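Local coordinates for putative immunoglobulin-blocking virulence protein (Mycoplasma mycoides subsp. capri, PDB 7ADK) that probably acts as a mycoplasma virulence factor that blocks host immunoglobulin, at residues Ile175-Ala189 and Phe296-Gly310. Numbering follows the deposited sequence.
Sequences ILSVKVTDKLKEQVA and FTKIASTSEKYLEKG
A Schellman motif at the end of helix 301-308 meets strand 175-178, where Val178 N donates to Glu308 O at 2.8 Å. The bond is bent, with 139° at the hydrogen, and the donor is tilted from the carbonyl plane. Ser177 CA brings a CA-H...O contact to the same oxygen. Gly310, at positive phi, lets the chain leave the helix, and its CA lies 3.4 Å from Val178 CG2. Gly310 N bonds back to Leu307 O in the last turn.

Leu307 is the apolar centre of the contact. Its CG stands anti to the backbone N (chi1 -177°), which carries both methyls across to the other segment. Leu307 CD2 meets Val180 CG2 at 3.5 Å, the two side chains crossing at about a right angle, and also touches Lys185 CB. Leu307 CD1 lies near Leu184 CD2 and Val188 CG2. Beside this cluster Lys185, extended beyond CG, reaches Glu304. Lys185 NZ sits 2.9 Å from Glu304 OE1, nearly along the C-O axis, in a salt bridge.

In the loop before helix 301-308, Ile299 CD1 packs on Ala189 CB at 3.7 Å, and its CG1 touches Lys185 O. Glu186, bent at chi2, brings its carboxylate beside Thr297.

Helices 182-189 and 301-308 cross at 114°, with segment axes 11.6 Å apart. Strand 174-178 is an outer strand of a three-stranded antiparallel sheet and pairs with strand 138-144. Thr312 of strand 312-313 touches Val188 and Leu307, and Ile326 of strand 326-332 packs on Ala189 and Ile299.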
loop_
_atom_site.group_PDB
_atom_site.type_symbol
_atom_site.label_atom_id
_atom_site.label_comp_id
_atom_site.label_asym_id
_atom_site.label_seq_id
_atom_site.Cartn_x
_atom_site.Cartn_y
_atom_site.Cartn_z
ATOM N N ILE A 175 -34.661 -30.480 -15.498
ATOM C CA ILE A 175 -35.441 -30.510 -16.749
ATOM C C ILE A 175 -34.503 -30.848 -17.916
ATOM O O ILE A 175 -33.635 -30.046 -18.255
ATOM C CB ILE A 175 -36.148 -29.153 -16.992
ATOM C CG1 ILE A 175 -37.170 -28.771 -15.897
ATOM C CG2 ILE A 175 -36.863 -29.164 -18.348
ATOM C CD1 ILE A 175 -37.391 -27.260 -15.771
ATOM N N LEU A 176 -34.674 -32.006 -18.556
ATOM C CA LEU A 176 -33.859 -32.384 -19.717
ATOM C C LEU A 176 -34.372 -31.786 -21.025
ATOM O O LEU A 176 -33.583 -31.416 -21.893
ATOM C CB LEU A 176 -33.783 -33.908 -19.867
ATOM C CG LEU A 176 -33.141 -34.690 -18.721
ATOM C CD1 LEU A 176 -32.872 -36.101 -19.239
ATOM C CD2 LEU A 176 -31.823 -34.105 -18.230
ATOM N N SER A 177 -35.691 -31.718 -21.201
ATOM C CA SER A 177 -36.345 -31.130 -22.372
ATOM C C SER A 177 -37.788 -30.718 -22.082
ATOM O O SER A 177 -38.463 -31.321 -21.255
ATOM C CB SER A 177 -36.347 -32.117 -23.533
ATOM O OG SER A 177 -35.073 -32.247 -24.101
ATOM N N VAL A 178 -38.280 -29.715 -22.803
ATOM C CA VAL A 178 -39.636 -29.165 -22.717
ATOM C C VAL A 178 -40.252 -29.108 -24.109
ATOM O O VAL A 178 -39.633 -28.584 -25.038
ATOM C CB VAL A 178 -39.586 -27.764 -22.084
ATOM C CG1 VAL A 178 -40.946 -27.091 -22.041
ATOM C CG2 VAL A 178 -39.069 -27.842 -20.655
ATOM N N LYS A 179 -41.489 -29.591 -24.279
ATOM C CA LYS A 179 -42.202 -29.499 -25.558
ATOM C C LYS A 179 -42.738 -28.079 -25.760
ATOM O O LYS A 179 -43.837 -27.741 -25.338
ATOM C CB LYS A 179 -43.291 -30.578 -25.634
ATOM C CG LYS A 179 -44.046 -30.627 -26.972
ATOM C CD LYS A 179 -43.185 -30.993 -28.180
ATOM C CE LYS A 179 -44.002 -30.932 -29.452
ATOM N NZ LYS A 179 -43.247 -31.325 -30.627
ATOM N N VAL A 180 -41.944 -27.222 -26.388
ATOM C CA VAL A 180 -42.360 -25.866 -26.753
ATOM C C VAL A 180 -43.496 -25.895 -27.781
ATOM O O VAL A 180 -43.511 -26.709 -28.701
ATOM C CB VAL A 180 -41.154 -25.016 -27.195
ATOM C CG1 VAL A 180 -40.533 -25.472 -28.510
ATOM C CG2 VAL A 180 -41.535 -23.543 -27.323
ATOM N N THR A 181 -44.466 -25.004 -27.629
ATOM C CA THR A 181 -45.644 -24.861 -28.496
ATOM C C THR A 181 -45.927 -23.387 -28.759
ATOM O O THR A 181 -45.484 -22.524 -27.996
ATOM C CB THR A 181 -46.893 -25.508 -27.873
ATOM O OG1 THR A 181 -47.219 -24.880 -26.658
ATOM C CG2 THR A 181 -46.764 -26.999 -27.617
ATOM N N ASP A 182 -46.688 -23.091 -29.816
ATOM C CA ASP A 182 -47.046 -21.717 -30.181
ATOM C C ASP A 182 -47.651 -20.970 -28.976
ATOM O O ASP A 182 -47.224 -19.873 -28.628
ATOM C CB ASP A 182 -48.003 -21.709 -31.394
ATOM C CG ASP A 182 -47.577 -22.500 -32.651
ATOM O OD1 ASP A 182 -48.109 -22.219 -33.745
ATOM O OD2 ASP A 182 -46.736 -23.412 -32.580
ATOM N N LYS A 183 -48.577 -21.628 -28.260
ATOM C CA LYS A 183 -49.260 -21.104 -27.062
ATOM C C LYS A 183 -48.296 -20.752 -25.914
ATOM O O LYS A 183 -48.476 -19.728 -25.259
ATOM C CB LYS A 183 -50.350 -22.098 -26.601
ATOM C CG LYS A 183 -51.746 -21.482 -26.441
ATOM C CD LYS A 183 -52.458 -21.143 -27.759
ATOM C CE LYS A 183 -52.944 -22.385 -28.502
ATOM N NZ LYS A 183 -53.663 -22.073 -29.731
ATOM N N LEU A 184 -47.252 -21.552 -25.685
ATOM C CA LEU A 184 -46.216 -21.277 -24.686
ATOM C C LEU A 184 -45.292 -20.141 -25.116
ATOM O O LEU A 184 -45.031 -19.242 -24.325
ATOM C CB LEU A 184 -45.403 -22.556 -24.406
ATOM C CG LEU A 184 -44.201 -22.365 -23.457
ATOM C CD1 LEU A 184 -44.633 -22.007 -22.037
ATOM C CD2 LEU A 184 -43.400 -23.654 -23.441
ATOM N N LYS A 185 -44.753 -20.174 -26.339
ATOM C CA LYS A 185 -43.728 -19.182 -26.715
ATOM C C LYS A 185 -44.284 -17.772 -26.902
ATOM O O LYS A 185 -43.582 -16.809 -26.624
ATOM C CB LYS A 185 -42.849 -19.672 -27.869
ATOM C CG LYS A 185 -43.531 -19.756 -29.231
ATOM C CD LYS A 185 -42.603 -20.481 -30.206
ATOM C CE LYS A 185 -43.158 -20.481 -31.628
ATOM N NZ LYS A 185 -42.392 -21.398 -32.489
ATOM N N GLU A 186 -45.566 -17.625 -27.227
ATOM C CA GLU A 186 -46.245 -16.326 -27.197
ATOM C C GLU A 186 -46.595 -15.845 -25.781
ATOM O O GLU A 186 -46.583 -14.644 -25.524
ATOM C CB GLU A 186 -47.476 -16.348 -28.111
ATOM C CG GLU A 186 -47.166 -16.636 -29.588
ATOM C CD GLU A 186 -45.910 -15.955 -30.137
ATOM O OE1 GLU A 186 -45.171 -16.585 -30.919
ATOM O OE2 GLU A 186 -45.667 -14.786 -29.793
ATOM N N GLN A 187 -46.814 -16.746 -24.819
ATOM C CA GLN A 187 -46.873 -16.366 -23.403
ATOM C C GLN A 187 -45.511 -15.863 -22.905
ATOM O O GLN A 187 -45.430 -14.847 -22.218
ATOM C CB GLN A 187 -47.387 -17.543 -22.561
ATOM C CG GLN A 187 -47.361 -17.331 -21.044
ATOM C CD GLN A 187 -48.412 -16.376 -20.514
ATOM O OE1 GLN A 187 -48.891 -15.478 -21.179
ATOM N NE2 GLN A 187 -48.823 -16.543 -19.289
ATOM N N VAL A 188 -44.425 -16.542 -23.281
ATOM C CA VAL A 188 -43.057 -16.117 -22.943
ATOM C C VAL A 188 -42.688 -14.792 -23.620
ATOM O O VAL A 188 -41.963 -13.999 -23.025
ATOM C CB VAL A 188 -42.061 -17.253 -23.255
ATOM C CG1 VAL A 188 -40.588 -16.851 -23.182
ATOM C CG2 VAL A 188 -42.281 -18.389 -22.249
ATOM N N ALA A 189 -43.228 -14.503 -24.808
ATOM C CA ALA A 189 -43.099 -13.207 -25.475
ATOM C C ALA A 189 -43.789 -12.079 -24.693
ATOM O O ALA A 189 -43.146 -11.090 -24.350
ATOM C CB ALA A 189 -43.656 -13.304 -26.899
ATOM N N PHE A 296 -44.697 -7.511 -31.508
ATOM C CA PHE A 296 -43.546 -8.243 -30.968
ATOM C C PHE A 296 -43.816 -9.697 -30.557
ATOM O O PHE A 296 -42.979 -10.327 -29.921
ATOM C CB PHE A 296 -42.879 -7.398 -29.885
ATOM C CG PHE A 296 -42.268 -6.125 -30.415
ATOM C CD1 PHE A 296 -41.042 -6.180 -31.093
ATOM C CD2 PHE A 296 -42.931 -4.896 -30.268
ATOM C CE1 PHE A 296 -40.487 -5.009 -31.625
ATOM C CE2 PHE A 296 -42.364 -3.720 -30.781
ATOM C CZ PHE A 296 -41.139 -3.777 -31.462
ATOM N N THR A 297 -44.931 -10.285 -30.979
ATOM C CA THR A 297 -45.255 -11.720 -30.818
ATOM C C THR A 297 -44.410 -12.653 -31.722
ATOM O O THR A 297 -44.947 -13.426 -32.519
ATOM C CB THR A 297 -46.763 -11.939 -31.044
ATOM O OG1 THR A 297 -47.126 -11.452 -32.313
ATOM C CG2 THR A 297 -47.639 -11.240 -30.009
ATOM N N LYS A 298 -43.073 -12.548 -31.668
ATOM C CA LYS A 298 -42.101 -13.501 -32.257
ATOM C C LYS A 298 -40.883 -13.651 -31.344
ATOM O O LYS A 298 -40.334 -12.649 -30.891
ATOM C CB LYS A 298 -41.654 -13.084 -33.675
ATOM C CG LYS A 298 -42.766 -13.258 -34.717
ATOM C CD LYS A 298 -42.289 -12.981 -36.147
ATOM C CE LYS A 298 -43.385 -13.239 -37.195
ATOM N NZ LYS A 298 -44.586 -12.386 -37.006
ATOM N N ILE A 299 -40.419 -14.882 -31.132
ATOM C CA ILE A 299 -39.220 -15.221 -30.337
ATOM C C ILE A 299 -38.031 -15.545 -31.257
ATOM O O ILE A 299 -38.183 -16.242 -32.259
ATOM C CB ILE A 299 -39.509 -16.386 -29.363
ATOM C CG1 ILE A 299 -40.577 -16.049 -28.304
ATOM C CG2 ILE A 299 -38.239 -16.878 -28.652
ATOM C CD1 ILE A 299 -40.285 -14.831 -27.422
ATOM N N ALA A 300 -36.847 -15.042 -30.916
ATOM C CA ALA A 300 -35.595 -15.243 -31.642
ATOM C C ALA A 300 -35.011 -16.667 -31.524
ATOM O O ALA A 300 -35.250 -17.391 -30.560
ATOM C CB ALA A 300 -34.594 -14.200 -31.156
ATOM N N SER A 301 -34.205 -17.059 -32.515
ATOM C CA SER A 301 -33.775 -18.446 -32.747
ATOM C C SER A 301 -32.986 -19.070 -31.592
ATOM O O SER A 301 -33.157 -20.248 -31.306
ATOM C CB SER A 301 -32.941 -18.481 -34.035
ATOM O OG SER A 301 -32.697 -19.790 -34.499
ATOM N N THR A 302 -32.133 -18.307 -30.912
ATOM C CA THR A 302 -31.346 -18.784 -29.764
ATOM C C THR A 302 -32.208 -18.911 -28.516
ATOM O O THR A 302 -32.240 -19.962 -27.889
ATOM C CB THR A 302 -30.176 -17.835 -29.483
ATOM O OG1 THR A 302 -30.661 -16.526 -29.320
ATOM C CG2 THR A 302 -29.163 -17.817 -30.622
ATOM N N SER A 303 -32.980 -17.877 -28.182
ATOM C CA SER A 303 -33.890 -17.883 -27.035
ATOM C C SER A 303 -35.025 -18.908 -27.134
ATOM O O SER A 303 -35.588 -19.281 -26.112
ATOM C CB SER A 303 -34.440 -16.485 -26.807
ATOM O OG SER A 303 -33.402 -15.657 -26.342
ATOM N N GLU A 304 -35.343 -19.434 -28.318
ATOM C CA GLU A 304 -36.229 -20.593 -28.454
ATOM C C GLU A 304 -35.580 -21.919 -28.001
ATOM O O GLU A 304 -36.252 -22.768 -27.422
ATOM C CB GLU A 304 -36.725 -20.662 -29.900
ATOM C CG GLU A 304 -37.809 -21.700 -30.134
ATOM C CD GLU A 304 -38.418 -21.582 -31.530
ATOM O OE1 GLU A 304 -39.656 -21.425 -31.643
ATOM O OE2 GLU A 304 -37.669 -21.652 -32.526
ATOM N N LYS A 305 -34.268 -22.102 -28.186
ATOM C CA LYS A 305 -33.568 -23.313 -27.719
ATOM C C LYS A 305 -33.377 -23.358 -26.202
ATOM O O LYS A 305 -33.548 -24.406 -25.597
ATOM C CB LYS A 305 -32.279 -23.571 -28.529
ATOM C CG LYS A 305 -30.955 -23.064 -27.942
ATOM C CD LYS A 305 -29.828 -23.138 -28.967
ATOM C CE LYS A 305 -28.494 -22.601 -28.466
ATOM N NZ LYS A 305 -27.830 -23.489 -27.523
ATOM N N TYR A 306 -33.164 -22.228 -25.537
ATOM C CA TYR A 306 -33.194 -22.175 -24.069
ATOM C C TYR A 306 -34.584 -22.498 -23.494
ATOM O O TYR A 306 -34.695 -23.174 -22.473
ATOM C CB TYR A 306 -32.685 -20.826 -23.582
ATOM C CG TYR A 306 -31.183 -20.667 -23.642
ATOM C CD1 TYR A 306 -30.549 -20.354 -24.848
ATOM C CD2 TYR A 306 -30.414 -20.806 -22.477
ATOM C CE1 TYR A 306 -29.163 -20.157 -24.890
ATOM C CE2 TYR A 306 -29.029 -20.606 -22.515
ATOM C CZ TYR A 306 -28.401 -20.268 -23.720
ATOM O OH TYR A 306 -27.071 -20.055 -23.739
ATOM N N LEU A 307 -35.654 -22.112 -24.185
ATOM C CA LEU A 307 -37.014 -22.508 -23.847
ATOM C C LEU A 307 -37.253 -24.024 -24.005
ATOM O O LEU A 307 -37.925 -24.600 -23.155
ATOM C CB LEU A 307 -37.982 -21.643 -24.669
ATOM C CG LEU A 307 -39.474 -21.869 -24.406
ATOM C CD1 LEU A 307 -39.838 -21.580 -22.956
ATOM C CD2 LEU A 307 -40.296 -20.934 -25.288
ATOM N N GLU A 308 -36.662 -24.693 -25.009
ATOM C CA GLU A 308 -36.639 -26.168 -25.105
ATOM C C GLU A 308 -35.864 -26.853 -23.958
ATOM O O GLU A 308 -36.249 -27.937 -23.530
ATOM C CB GLU A 308 -36.065 -26.620 -26.455
ATOM C CG GLU A 308 -36.980 -26.327 -27.642
ATOM C CD GLU A 308 -36.356 -26.635 -29.007
ATOM O OE1 GLU A 308 -35.121 -26.726 -29.142
ATOM O OE2 GLU A 308 -37.107 -26.806 -29.984
ATOM N N LYS A 309 -34.822 -26.221 -23.403
ATOM C CA LYS A 309 -34.162 -26.632 -22.144
ATOM C C LYS A 309 -34.967 -26.267 -20.885
ATOM O O LYS A 309 -34.585 -26.650 -19.785
ATOM C CB LYS A 309 -32.741 -26.054 -22.077
ATOM C CG LYS A 309 -31.768 -26.719 -23.055
ATOM C CD LYS A 309 -30.416 -26.018 -23.159
ATOM C CE LYS A 309 -29.653 -25.977 -21.857
ATOM N NZ LYS A 309 -28.323 -25.394 -21.994
ATOM N N GLY A 310 -36.088 -25.564 -21.034
ATOM C CA GLY A 310 -37.008 -25.185 -19.961
ATOM C C GLY A 310 -36.678 -23.898 -19.202
ATOM O O GLY A 310 -37.259 -23.673 -18.143
#